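Local coordinates for protein K5 lyase (Enterobacteria phage k1-5, PDB 2X3H) that is a phage tail spike lyase that probably cleaves the K5 capsular glycosaminoglycan of its host bacterium by elimination, at residues S433-L445 with S452-V464. Numbering follows the deposited sequence.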
loop_
_atom_site.group_PDB
_atom_site.type_symbol
_atom_site.label_atom_id
_atom_site.label_comp_id
_atom_site.label_asym_id
_atom_site.label_seq_id
_atom_site.Cartn_x
_atom_site.Cartn_y
_atom_site.Cartn_z
ATOM N N SER A 433 14.240 -1.316 22.379
ATOM C CA SER A 433 14.020 -0.945 23.784
ATOM C C SER A 433 14.819 -1.815 24.736
ATOM O O SER A 433 14.818 -1.568 25.945
ATOM C CB SER A 433 12.540 -1.081 24.157
ATOM O OG SER A 433 12.166 -2.452 24.195
ATOM N N GLY A 434 15.449 -2.858 24.197
ATOM C CA GLY A 434 16.177 -3.838 24.991
ATOM C C GLY A 434 15.275 -4.847 25.689
ATOM O O GLY A 434 15.744 -5.611 26.543
ATOM N N ARG A 435 13.987 -4.859 25.334
ATOM C CA ARG A 435 13.044 -5.798 25.959
ATOM C C ARG A 435 11.836 -6.065 25.058
ATOM O O ARG A 435 11.630 -5.371 24.050
ATOM C CB ARG A 435 12.567 -5.291 27.333
ATOM C CG ARG A 435 11.777 -3.985 27.293
ATOM C CD ARG A 435 11.438 -3.589 28.718
ATOM N NE ARG A 435 10.615 -2.386 28.781
ATOM C CZ ARG A 435 11.096 -1.172 29.014
ATOM N NH1 ARG A 435 12.398 -0.993 29.208
ATOM N NH2 ARG A 435 10.273 -0.132 29.062
ATOM N N PHE A 436 11.053 -7.075 25.440
ATOM C CA PHE A 436 9.719 -7.306 24.906
ATOM C C PHE A 436 8.756 -7.197 26.065
ATOM O O PHE A 436 9.003 -7.758 27.134
ATOM C CB PHE A 436 9.621 -8.693 24.255
ATOM C CG PHE A 436 10.354 -8.773 22.949
ATOM C CD1 PHE A 436 11.701 -9.120 22.894
ATOM C CD2 PHE A 436 9.696 -8.447 21.772
ATOM C CE1 PHE A 436 12.371 -9.149 21.651
ATOM C CE2 PHE A 436 10.354 -8.480 20.545
ATOM C CZ PHE A 436 11.687 -8.826 20.497
ATOM N N GLU A 437 7.687 -6.434 25.866
ATOM C CA GLU A 437 6.741 -6.197 26.945
ATOM C C GLU A 437 5.325 -6.132 26.431
ATOM O O GLU A 437 5.052 -5.476 25.420
ATOM C CB GLU A 437 7.088 -4.922 27.724
ATOM C CG GLU A 437 6.979 -3.616 26.952
ATOM C CD GLU A 437 6.912 -2.408 27.886
ATOM O OE1 GLU A 437 5.923 -1.650 27.824
ATOM O OE2 GLU A 437 7.838 -2.238 28.690
ATOM N N TRP A 438 4.444 -6.831 27.150
ATOM C CA TRP A 438 3.016 -6.892 26.863
ATOM C C TRP A 438 2.260 -6.387 28.079
ATOM O O TRP A 438 2.629 -6.687 29.213
ATOM C CB TRP A 438 2.598 -8.349 26.661
ATOM C CG TRP A 438 3.141 -8.993 25.424
ATOM C CD1 TRP A 438 2.512 -9.114 24.221
ATOM C CD2 TRP A 438 4.424 -9.637 25.274
ATOM N NE1 TRP A 438 3.330 -9.770 23.318
ATOM C CE2 TRP A 438 4.503 -10.111 23.941
ATOM C CE3 TRP A 438 5.510 -9.861 26.137
ATOM C CZ2 TRP A 438 5.624 -10.795 23.452
ATOM C CZ3 TRP A 438 6.629 -10.546 25.645
ATOM C CH2 TRP A 438 6.676 -10.998 24.309
ATOM N N ARG A 439 1.183 -5.647 27.837
ATOM C CA ARG A 439 0.228 -5.350 28.905
ATOM C C ARG A 439 -1.189 -5.433 28.370
ATOM O O ARG A 439 -1.459 -5.050 27.233
ATOM C CB ARG A 439 0.510 -4.005 29.573
ATOM C CG ARG A 439 0.303 -2.813 28.698
ATOM C CD ARG A 439 0.795 -1.571 29.429
ATOM N NE ARG A 439 2.241 -1.642 29.536
ATOM C CZ ARG A 439 2.974 -1.028 30.460
ATOM N NH1 ARG A 439 2.407 -0.261 31.381
ATOM N NH2 ARG A 439 4.291 -1.181 30.442
ATOM N N ILE A 440 -2.099 -5.957 29.186
ATOM C CA ILE A 440 -3.469 -6.119 28.745
ATOM C C ILE A 440 -4.188 -4.768 28.625
ATOM O O ILE A 440 -5.091 -4.602 27.803
ATOM C CB ILE A 440 -4.244 -7.062 29.690
ATOM C CG1 ILE A 440 -3.496 -8.394 29.822
ATOM C CG2 ILE A 440 -5.667 -7.272 29.177
ATOM C CD1 ILE A 440 -3.144 -9.031 28.481
ATOM N N LYS A 441 -3.753 -3.804 29.431
ATOM C CA LYS A 441 -4.360 -2.468 29.484
ATOM C C LYS A 441 -3.326 -1.466 29.976
ATOM O O LYS A 441 -2.268 -1.841 30.476
ATOM C CB LYS A 441 -5.563 -2.452 30.432
ATOM C CG LYS A 441 -5.225 -2.846 31.857
ATOM C CD LYS A 441 -6.488 -2.824 32.691
ATOM C CE LYS A 441 -6.241 -2.158 33.994
ATOM N NZ LYS A 441 -5.897 -0.723 33.790
ATOM N N SER A 442 -3.634 -0.181 29.839
ATOM C CA SER A 442 -2.785 0.835 30.440
ATOM C C SER A 442 -2.671 0.574 31.937
ATOM O O SER A 442 -3.655 0.235 32.595
ATOM C CB SER A 442 -3.356 2.226 30.194
ATOM O OG SER A 442 -3.171 2.588 28.845
ATOM N N MET A 443 -1.466 0.706 32.470
ATOM C CA MET A 443 -1.281 0.469 33.886
ATOM C C MET A 443 -0.020 1.134 34.360
ATOM O O MET A 443 0.855 1.471 33.563
ATOM C CB MET A 443 -1.247 -1.029 34.184
ATOM C CG MET A 443 -0.247 -1.798 33.368
ATOM S SD MET A 443 -0.336 -3.552 33.730
ATOM C CE MET A 443 -0.013 -3.550 35.502
ATOM N N SER A 444 0.060 1.334 35.669
ATOM C CA SER A 444 1.288 1.805 36.260
ATOM C C SER A 444 1.979 0.613 36.904
ATOM O O SER A 444 1.325 -0.364 37.290
ATOM C CB SER A 444 0.999 2.867 37.313
ATOM O OG SER A 444 0.065 3.810 36.821
ATOM N N LEU A 445 3.294 0.689 36.991
ATOM C CA LEU A 445 4.065 -0.346 37.665
ATOM C C LEU A 445 4.676 0.202 38.945
ATOM O O LEU A 445 4.945 1.403 39.050
ATOM C CB LEU A 445 5.172 -0.855 36.754
ATOM C CG LEU A 445 4.749 -1.575 35.472
ATOM C CD1 LEU A 445 5.939 -1.663 34.530
ATOM C CD2 LEU A 445 4.182 -2.964 35.771
ATOM N N SER A 452 16.754 -3.610 34.010
ATOM C CA SER A 452 17.184 -4.032 32.676
ATOM C C SER A 452 17.221 -5.550 32.540
ATOM O O SER A 452 17.199 -6.065 31.419
ATOM C CB SER A 452 18.571 -3.483 32.352
ATOM O OG SER A 452 19.534 -3.999 33.246
ATOM N N ALA A 453 17.280 -6.268 33.660
ATOM C CA ALA A 453 17.301 -7.725 33.580
ATOM C C ALA A 453 15.958 -8.244 33.099
ATOM O O ALA A 453 15.879 -9.318 32.500
ATOM C CB ALA A 453 17.636 -8.362 34.933
ATOM N N ASP A 454 14.900 -7.502 33.402
ATOM C CA ASP A 454 13.543 -7.909 33.032
ATOM C C ASP A 454 13.297 -7.584 31.574
ATOM O O ASP A 454 12.630 -6.588 31.228
ATOM C CB ASP A 454 12.521 -7.239 33.942
ATOM C CG ASP A 454 12.706 -7.645 35.384
ATOM O OD1 ASP A 454 12.295 -8.772 35.726
ATOM O OD2 ASP A 454 13.296 -6.853 36.161
ATOM N N LYS A 455 13.837 -8.460 30.735
ATOM C CA LYS A 455 13.847 -8.299 29.290
ATOM C C LYS A 455 12.567 -8.800 28.645
ATOM O O LYS A 455 12.336 -8.572 27.444
ATOM C CB LYS A 455 15.057 -9.057 28.732
ATOM C CG LYS A 455 16.358 -8.302 28.972
ATOM C CD LYS A 455 17.586 -9.170 28.922
ATOM C CE LYS A 455 18.794 -8.298 29.195
ATOM N NZ LYS A 455 20.022 -9.084 29.456
ATOM N N TYR A 456 11.778 -9.531 29.430
ATOM C CA TYR A 456 10.459 -10.030 29.016
ATOM C C TYR A 456 9.456 -9.700 30.118
ATOM O O TYR A 456 9.689 -10.006 31.287
ATOM C CB TYR A 456 10.513 -11.556 28.744
ATOM C CG TYR A 456 11.446 -11.819 27.590
ATOM C CD1 TYR A 456 10.996 -11.663 26.281
ATOM C CD2 TYR A 456 12.796 -12.104 27.799
ATOM C CE1 TYR A 456 11.841 -11.834 25.199
ATOM C CE2 TYR A 456 13.658 -12.277 26.711
ATOM C CZ TYR A 456 13.170 -12.134 25.418
ATOM O OH TYR A 456 13.995 -12.282 24.328
ATOM N N ARG A 457 8.360 -9.049 29.751
ATOM C CA ARG A 457 7.390 -8.572 30.751
ATOM C C ARG A 457 5.979 -8.861 30.287
ATOM O O ARG A 457 5.577 -8.428 29.217
ATOM C CB ARG A 457 7.573 -7.066 30.992
ATOM C CG ARG A 457 8.976 -6.682 31.485
ATOM C CD ARG A 457 9.155 -5.152 31.605
ATOM N NE ARG A 457 10.554 -4.821 31.891
ATOM C CZ ARG A 457 10.978 -3.623 32.285
ATOM N NH1 ARG A 457 10.119 -2.608 32.412
ATOM N NH2 ARG A 457 12.274 -3.427 32.539
ATOM N N MET A 458 5.228 -9.596 31.105
ATOM C CA MET A 458 3.838 -9.927 30.808
ATOM C C MET A 458 2.987 -9.387 31.942
ATOM O O MET A 458 2.957 -9.953 33.032
ATOM C CB MET A 458 3.685 -11.437 30.652
ATOM C CG MET A 458 4.337 -11.889 29.358
ATOM S SD MET A 458 4.263 -13.672 29.194
ATOM C CE MET A 458 4.213 -13.764 27.414
ATOM N N LEU A 459 2.299 -8.276 31.664
ATOM C CA LEU A 459 1.765 -7.411 32.717
ATOM C C LEU A 459 0.249 -7.343 32.710
ATOM O O LEU A 459 -0.411 -7.433 31.652
ATOM C CB LEU A 459 2.305 -5.991 32.531
ATOM C CG LEU A 459 3.825 -5.905 32.389
ATOM C CD1 LEU A 459 4.256 -4.517 31.954
ATOM C CD2 LEU A 459 4.532 -6.332 33.664
ATOM N N GLY A 460 -0.296 -7.145 33.900
ATOM C CA GLY A 460 -1.733 -6.915 34.060
ATOM C C GLY A 460 -2.084 -6.494 35.478
ATOM O O GLY A 460 -1.251 -6.545 36.369
ATOM N N ASP A 461 -3.328 -6.045 35.650
ATOM C CA ASP A 461 -3.908 -5.718 36.958
ATOM C C ASP A 461 -4.564 -6.987 37.513
ATOM O O ASP A 461 -4.764 -7.967 36.786
ATOM C CB ASP A 461 -5.039 -4.686 36.800
ATOM C CG ASP A 461 -4.567 -3.268 36.518
ATOM O OD1 ASP A 461 -3.395 -2.907 36.745
ATOM O OD2 ASP A 461 -5.436 -2.476 36.098
ATOM N N GLY A 462 -4.897 -6.978 38.804
ATOM C CA GLY A 462 -5.671 -8.081 39.422
ATOM C C GLY A 462 -4.913 -9.399 39.399
ATOM O O GLY A 462 -3.682 -9.424 39.569
ATOM N N ALA A 463 -5.623 -10.493 39.139
ATOM C CA ALA A 463 -4.943 -11.785 38.925
ATOM C C ALA A 463 -4.299 -11.871 37.525
ATOM O O ALA A 463 -4.984 -11.640 36.503
ATOM C CB ALA A 463 -5.951 -12.905 39.080
ATOM N N VAL A 464 -3.023 -12.236 37.473
ATOM C CA VAL A 464 -2.323 -12.408 36.202
ATOM C C VAL A 464 -1.679 -13.787 36.185
ATOM O O VAL A 464 -0.858 -14.098 37.042
ATOM C CB VAL A 464 -1.236 -11.320 35.990
ATOM C CG1 VAL A 464 -0.487 -11.567 34.682
ATOM C CG2 VAL A 464 -1.870 -9.922 36.000
HETATM O O HOH W 1 15.641 -4.809 29.492
HETATM O O HOH W 2 7.443 -2.204 31.479
#
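Arg435 and Arg457 stack their guanidinium groups across the parallel strand pair 436-439 and 456-459, whose short axes are almost perfectly aligned. Other subunits extend both strands in parallel ladders, consistent with a trimeric tail-spike stalk. The register rests on alternating backbone bonds such as Arg457 N to Phe436 O and Trp438 N to Arg457 O (2.8 Å, N-H...O 172°).

Followed outward, Arg457 begins with CB against Glu437 CB at 3.9 Å. Its chain runs extended from CG to NE (chi2 175°), bringing CD to 4.0 Å from Arg435 CD. NE donates to Asp454 O at 2.8 Å, which helps set the plane of the head. CZ lies beneath Arg435 CD, and NH1 comes 3.7 Å from Arg435 NE, the planes 7° apart. NH2 makes a weak hydrogen bond to Thr451 O. Glu437 probably offsets these two close like charges: its OE2 is salt-bridged to Arg435 NE and lies 4.4 Å from Arg457 NH1, well out of that guanidinium plane, with no N-H aimed at it. Arg439 NH2 to OE1 is the network's other arm.

On the other sheet face, the Phe436 and Tyr456 rings lie side by side, neither over the other's face, Phe436 CD1 3.6 Å from Tyr456 CE1; Tyr456 OH is hydrogen-bonded to Leu459 O of the second subunit. Back beside the arginines, one water donates to Glu437 OE2 and accepts from Arg457 NH1 at 2.9 Å.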